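Local coordinates for protein 5'-nucleotidase SURE (Aquifex aeolicus, PDB 2WQK) that probably hydrolyses nucleoside 5'-monophosphates to nucleosides and phosphate, using one divalent metal cation per subunit, at residues T108-A112 with I123-A127; N132-I138 with I164-E170. One frame throughout, in Å; residues are numbered along the deposited sequence.

Interaction 1: residues T108-A112 with I123-A127; sequences TVSGA and IAFSA. With SO4 (sulfate ion), chain C.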
# COMPACT_ATOMS: atom_id res chain seq x y z
N THR A 108 -3.33 -0.10 -17.72
CA THR A 108 -3.72 0.59 -18.95
C THR A 108 -4.57 -0.34 -19.81
O THR A 108 -5.64 0.04 -20.29
CB THR A 108 -2.48 1.06 -19.73
OG1 THR A 108 -1.71 1.92 -18.89
CG2 THR A 108 -2.88 1.81 -21.04
N VAL A 109 -4.11 -1.58 -19.98
CA VAL A 109 -4.85 -2.53 -20.79
C VAL A 109 -6.23 -2.82 -20.15
O VAL A 109 -7.23 -2.91 -20.83
CB VAL A 109 -4.04 -3.82 -21.05
CG1 VAL A 109 -4.86 -4.81 -21.85
CG2 VAL A 109 -2.77 -3.49 -21.78
N SER A 110 -6.27 -2.96 -18.83
CA SER A 110 -7.54 -3.30 -18.18
C SER A 110 -8.59 -2.20 -18.34
O SER A 110 -9.80 -2.50 -18.45
CB SER A 110 -7.31 -3.65 -16.70
OG SER A 110 -6.93 -2.56 -15.94
N GLY A 111 -8.15 -0.94 -18.44
CA GLY A 111 -9.11 0.15 -18.74
C GLY A 111 -9.80 -0.10 -20.08
O GLY A 111 -11.03 0.04 -20.21
N ALA A 112 -9.02 -0.43 -21.11
CA ALA A 112 -9.62 -0.72 -22.43
C ALA A 112 -10.51 -1.98 -22.35
O ALA A 112 -11.60 -2.02 -22.90
CB ALA A 112 -8.57 -0.85 -23.51
N ILE A 123 -9.43 0.86 -26.97
CA ILE A 123 -8.02 0.81 -27.36
C ILE A 123 -7.17 1.27 -26.20
O ILE A 123 -7.48 2.27 -25.55
CB ILE A 123 -7.72 1.77 -28.56
CG1 ILE A 123 -8.69 1.58 -29.70
CG2 ILE A 123 -6.31 1.61 -29.00
CD1 ILE A 123 -8.53 2.63 -30.85
N ALA A 124 -6.10 0.51 -25.96
CA ALA A 124 -5.04 0.86 -24.98
C ALA A 124 -3.82 1.36 -25.77
O ALA A 124 -3.48 0.74 -26.79
CB ALA A 124 -4.62 -0.37 -24.14
N PHE A 125 -3.16 2.43 -25.28
CA PHE A 125 -1.95 2.95 -25.92
C PHE A 125 -0.87 3.02 -24.85
O PHE A 125 -1.08 3.59 -23.77
CB PHE A 125 -2.21 4.39 -26.38
CG PHE A 125 -3.27 4.53 -27.46
CD1 PHE A 125 -2.96 4.23 -28.78
CD2 PHE A 125 -4.53 5.03 -27.18
CE1 PHE A 125 -3.91 4.38 -29.79
CE2 PHE A 125 -5.48 5.19 -28.20
CZ PHE A 125 -5.16 4.86 -29.47
N SER A 126 0.31 2.50 -25.20
CA SER A 126 1.48 2.50 -24.31
C SER A 126 2.72 2.90 -25.11
O SER A 126 2.84 2.54 -26.27
CB SER A 126 1.69 1.10 -23.72
OG SER A 126 0.54 0.72 -22.99
N ALA A 127 3.60 3.66 -24.45
CA ALA A 127 4.89 4.11 -25.01
C ALA A 127 6.01 3.10 -24.75
O ALA A 127 6.28 2.77 -23.59
CB ALA A 127 5.27 5.48 -24.39
S SO4 C . 0.32 -0.00 -16.36
O1 SO4 C . 1.76 0.22 -16.50
O2 SO4 C . -0.27 1.26 -15.79
O3 SO4 C . -0.30 -0.21 -17.62
O4 SO4 C . 0.02 -1.14 -15.43
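Thr108, Val109 and Ala112 pack through small apolar groups onto Ala124 and its neighbours, a buried helix-on-sheet contact at the centre of the chain, where helix 107-117 lies against strand 122-128, the strand that follows it. The segment axes approach to 6.9 Å and run nearly antiparallel, at 162°, a spacing consistent with contacts made mostly by methyl groups. The CB of Ala112 rests on the strand backbone, 3.7 Å from Ala124 N, and meets Ala124 CB at 4.0 Å. Ala124 CB in turn points into the helix, touching Val109 CA and Thr108 O, the latter hydrogen-bonded to Ser91 OG.

Thr108 splits its two branches between fold and ligand. Its CG2, anti to the backbone N, lies 3.7 Å from Phe125 O and 4.1 Å from Ser126 OG, whose polar partner is Asn98. The other branch, OG1, stands beside the backbone N, and this torsion lets both groups grip one sulfate oxygen: Thr108 N to SO4 O3 is 3.0 Å with a nearly straight 161° angle, and Thr108 OG1 to SO4 O3 is 2.9 Å. An alanine here lacks OG1 and CG2, which would probably weaken the hold on O3 and leave a gap beside Phe125 O.

Ser106, Gly107 and Asn98 also hydrogen-bond the sulfate, and Thr108 OG1 makes a weak hydrogen bond to Asn94, a sodium ligand. The sulfate, probably from crystallisation, sits at the N-terminal end of the helix, consistent with a phosphate-binding site beside the metal, built on the beta-alpha-beta unit of strand 88-94, helix 107-117 and strand 122-128.

Interaction 2: residues N132-I138 with I164-E170; sequences NIMFEEI and IPNLRYE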
# COMPACT_ATOMS: atom_id res chain seq x y z
N ASN A 132 12.80 10.12 -21.30
CA ASN A 132 12.58 11.18 -22.27
C ASN A 132 11.60 10.71 -23.33
O ASN A 132 11.87 10.76 -24.53
CB ASN A 132 13.88 11.62 -22.94
CG ASN A 132 14.99 11.90 -21.94
OD1 ASN A 132 14.76 12.53 -20.90
ND2 ASN A 132 16.20 11.41 -22.24
N ILE A 133 10.45 10.26 -22.87
CA ILE A 133 9.43 9.82 -23.79
C ILE A 133 8.74 11.01 -24.46
O ILE A 133 8.22 11.92 -23.77
CB ILE A 133 8.39 8.94 -23.08
CG1 ILE A 133 9.07 7.67 -22.53
CG2 ILE A 133 7.27 8.57 -24.06
CD1 ILE A 133 8.18 6.78 -21.69
N MET A 134 8.68 10.96 -25.77
CA MET A 134 8.08 12.03 -26.59
C MET A 134 6.56 11.81 -26.74
O MET A 134 6.07 11.44 -27.82
CB MET A 134 8.75 12.08 -27.95
CG MET A 134 10.24 12.47 -27.86
SD MET A 134 11.08 12.49 -29.46
CE MET A 134 11.41 10.75 -29.68
N PHE A 135 5.82 12.04 -25.66
CA PHE A 135 4.37 11.77 -25.66
C PHE A 135 3.61 12.55 -26.73
O PHE A 135 2.66 12.05 -27.27
CB PHE A 135 3.79 12.05 -24.29
CG PHE A 135 4.22 11.07 -23.26
CD1 PHE A 135 3.66 9.78 -23.22
CD2 PHE A 135 5.16 11.41 -22.30
CE1 PHE A 135 4.09 8.88 -22.27
CE2 PHE A 135 5.55 10.50 -21.33
CZ PHE A 135 5.00 9.24 -21.33
N GLU A 136 4.02 13.80 -27.03
CA GLU A 136 3.31 14.53 -28.08
C GLU A 136 3.53 13.98 -29.47
O GLU A 136 2.60 14.02 -30.28
CB GLU A 136 3.64 16.02 -28.05
CG GLU A 136 3.24 16.65 -26.76
CD GLU A 136 3.43 18.16 -26.77
OE1 GLU A 136 4.07 18.68 -27.69
OE2 GLU A 136 2.93 18.79 -25.83
N GLU A 137 4.72 13.46 -29.75
CA GLU A 137 4.96 12.77 -31.00
C GLU A 137 4.15 11.47 -31.06
O GLU A 137 3.54 11.17 -32.06
CB GLU A 137 6.44 12.43 -31.17
CG GLU A 137 7.37 13.67 -31.28
CD GLU A 137 7.12 14.46 -32.53
OE1 GLU A 137 6.92 13.88 -33.60
OE2 GLU A 137 7.14 15.70 -32.44
N ILE A 138 4.15 10.73 -29.96
CA ILE A 138 3.40 9.48 -29.91
C ILE A 138 1.90 9.71 -30.12
O ILE A 138 1.22 8.92 -30.80
CB ILE A 138 3.68 8.72 -28.58
CG1 ILE A 138 5.11 8.17 -28.62
CG2 ILE A 138 2.66 7.58 -28.32
CD1 ILE A 138 5.64 7.65 -27.28
N ILE A 164 3.71 2.07 -28.98
CA ILE A 164 4.35 2.99 -29.94
C ILE A 164 5.79 3.23 -29.53
O ILE A 164 6.05 3.61 -28.41
CB ILE A 164 3.63 4.35 -29.99
CG1 ILE A 164 2.11 4.20 -30.17
CG2 ILE A 164 4.24 5.27 -31.07
CD1 ILE A 164 1.32 4.14 -28.80
N PRO A 165 6.73 3.03 -30.46
CA PRO A 165 8.13 3.37 -30.18
C PRO A 165 8.35 4.84 -29.82
O PRO A 165 7.64 5.71 -30.31
CB PRO A 165 8.83 3.11 -31.53
CG PRO A 165 7.99 2.35 -32.35
CD PRO A 165 6.56 2.49 -31.81
N ASN A 166 9.38 5.09 -29.01
CA ASN A 166 9.72 6.44 -28.62
C ASN A 166 10.54 7.11 -29.71
O ASN A 166 11.76 7.25 -29.58
CB ASN A 166 10.47 6.46 -27.31
CG ASN A 166 10.66 7.84 -26.76
OD1 ASN A 166 9.87 8.73 -27.06
ND2 ASN A 166 11.70 8.04 -25.95
N LEU A 167 9.85 7.46 -30.78
CA LEU A 167 10.46 8.11 -31.93
C LEU A 167 9.66 9.33 -32.33
O LEU A 167 8.45 9.43 -32.07
CB LEU A 167 10.46 7.15 -33.11
CG LEU A 167 11.34 5.90 -33.03
CD1 LEU A 167 11.00 4.90 -34.14
CD2 LEU A 167 12.82 6.28 -33.09
N ARG A 168 10.32 10.26 -33.03
CA ARG A 168 9.56 11.29 -33.67
C ARG A 168 8.58 10.69 -34.66
O ARG A 168 8.86 9.65 -35.28
CB ARG A 168 10.49 12.27 -34.41
CG ARG A 168 11.32 13.08 -33.48
CD ARG A 168 12.22 14.07 -34.27
NE ARG A 168 11.48 14.75 -35.34
CZ ARG A 168 11.59 14.50 -36.65
NH1 ARG A 168 12.44 13.58 -37.13
NH2 ARG A 168 10.84 15.18 -37.51
N TYR A 169 7.43 11.35 -34.83
CA TYR A 169 6.37 10.88 -35.71
C TYR A 169 6.89 10.51 -37.09
O TYR A 169 6.59 9.47 -37.63
CB TYR A 169 5.27 11.93 -35.80
CG TYR A 169 4.10 11.64 -36.69
CD1 TYR A 169 3.19 10.63 -36.38
CD2 TYR A 169 3.81 12.45 -37.79
CE1 TYR A 169 2.10 10.39 -37.15
CE2 TYR A 169 2.71 12.21 -38.58
CZ TYR A 169 1.85 11.17 -38.26
OH TYR A 169 0.74 10.95 -39.06
N GLU A 170 7.73 11.37 -37.65
CA GLU A 170 8.21 11.12 -39.00
C GLU A 170 9.21 9.98 -39.10
O GLU A 170 9.50 9.50 -40.22
CB GLU A 170 8.82 12.42 -39.56
CG GLU A 170 7.80 13.56 -39.60
CD GLU A 170 7.62 14.31 -38.26
OE1 GLU A 170 8.35 14.05 -37.26
OE2 GLU A 170 6.73 15.19 -38.22
O HOH W 1 6.73 15.63 -35.72
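Asn166 meets the backbone before helix 135-152 with both ends of its amide. The side chain leaves its own backbone extended, CG opposite N at chi1 -171°, which carries the amide across to residues 132-134: OD1 accepts from Met134 N at 2.8 Å along an almost straight bond, the donor tilted 24° from the carbonyl plane, while ND2 donates to Asn132 O at 3.1 Å. That second acceptor lies in the amide plane of Asn166, although the donor stands well above the carbonyl plane of Asn132. Two bonds of opposite sense thus fix the rotation of the amide and tell its oxygen from its nitrogen.

Met134, the helix N-cap residue, bends at chi3 (-81°), which brings CE to 3.5 Å from Leu167 C, while SD approaches Arg168 CG. One turn on, Glu137 presents OE1 to Tyr169 N at 2.9 Å, using the lone pair turned away from OE2. A water also donates to OE1 and bridges it to Glu170 OE2. On the inner side, Ile138 CG2 packs 3.7 Å from Ile164 CD1.

Two carboxylates come near each other here, but Glu170 OE1 is paired with Arg168 NH2 at 2.7 Å and Glu137 OE2 with Lys140. The chemistry therefore implies a joint whose direct hydrogen bonds all run between side chain and backbone, over an apolar Ile138-Ile164 floor, with the acidic charges probably eased by these cations and the bridging water.

Along the chain, both segments of interaction 1 precede those of interaction 2, and the two centres lie 16 Å apart. They belong to successive beta-alpha-beta units that share strand 122-128: it ends the unit containing helix 107-117 and begins the one containing helix 135-152. Strands 122-128 and 158-165 are neighbours in the mixed sheet, where Ser126 O and Ile164 N, 2.9 Å apart, probably form a hydrogen bond. Ala127 makes a second junction, its CB packing 3.6 Å from Ile138 CD1 and against Ile133. Interaction 1 lies at the chain's centre beside sodium and sulfate; interaction 2, centred about 16 Å from there, is only partly buried, consistent with the shared strand running from the ligand region outward.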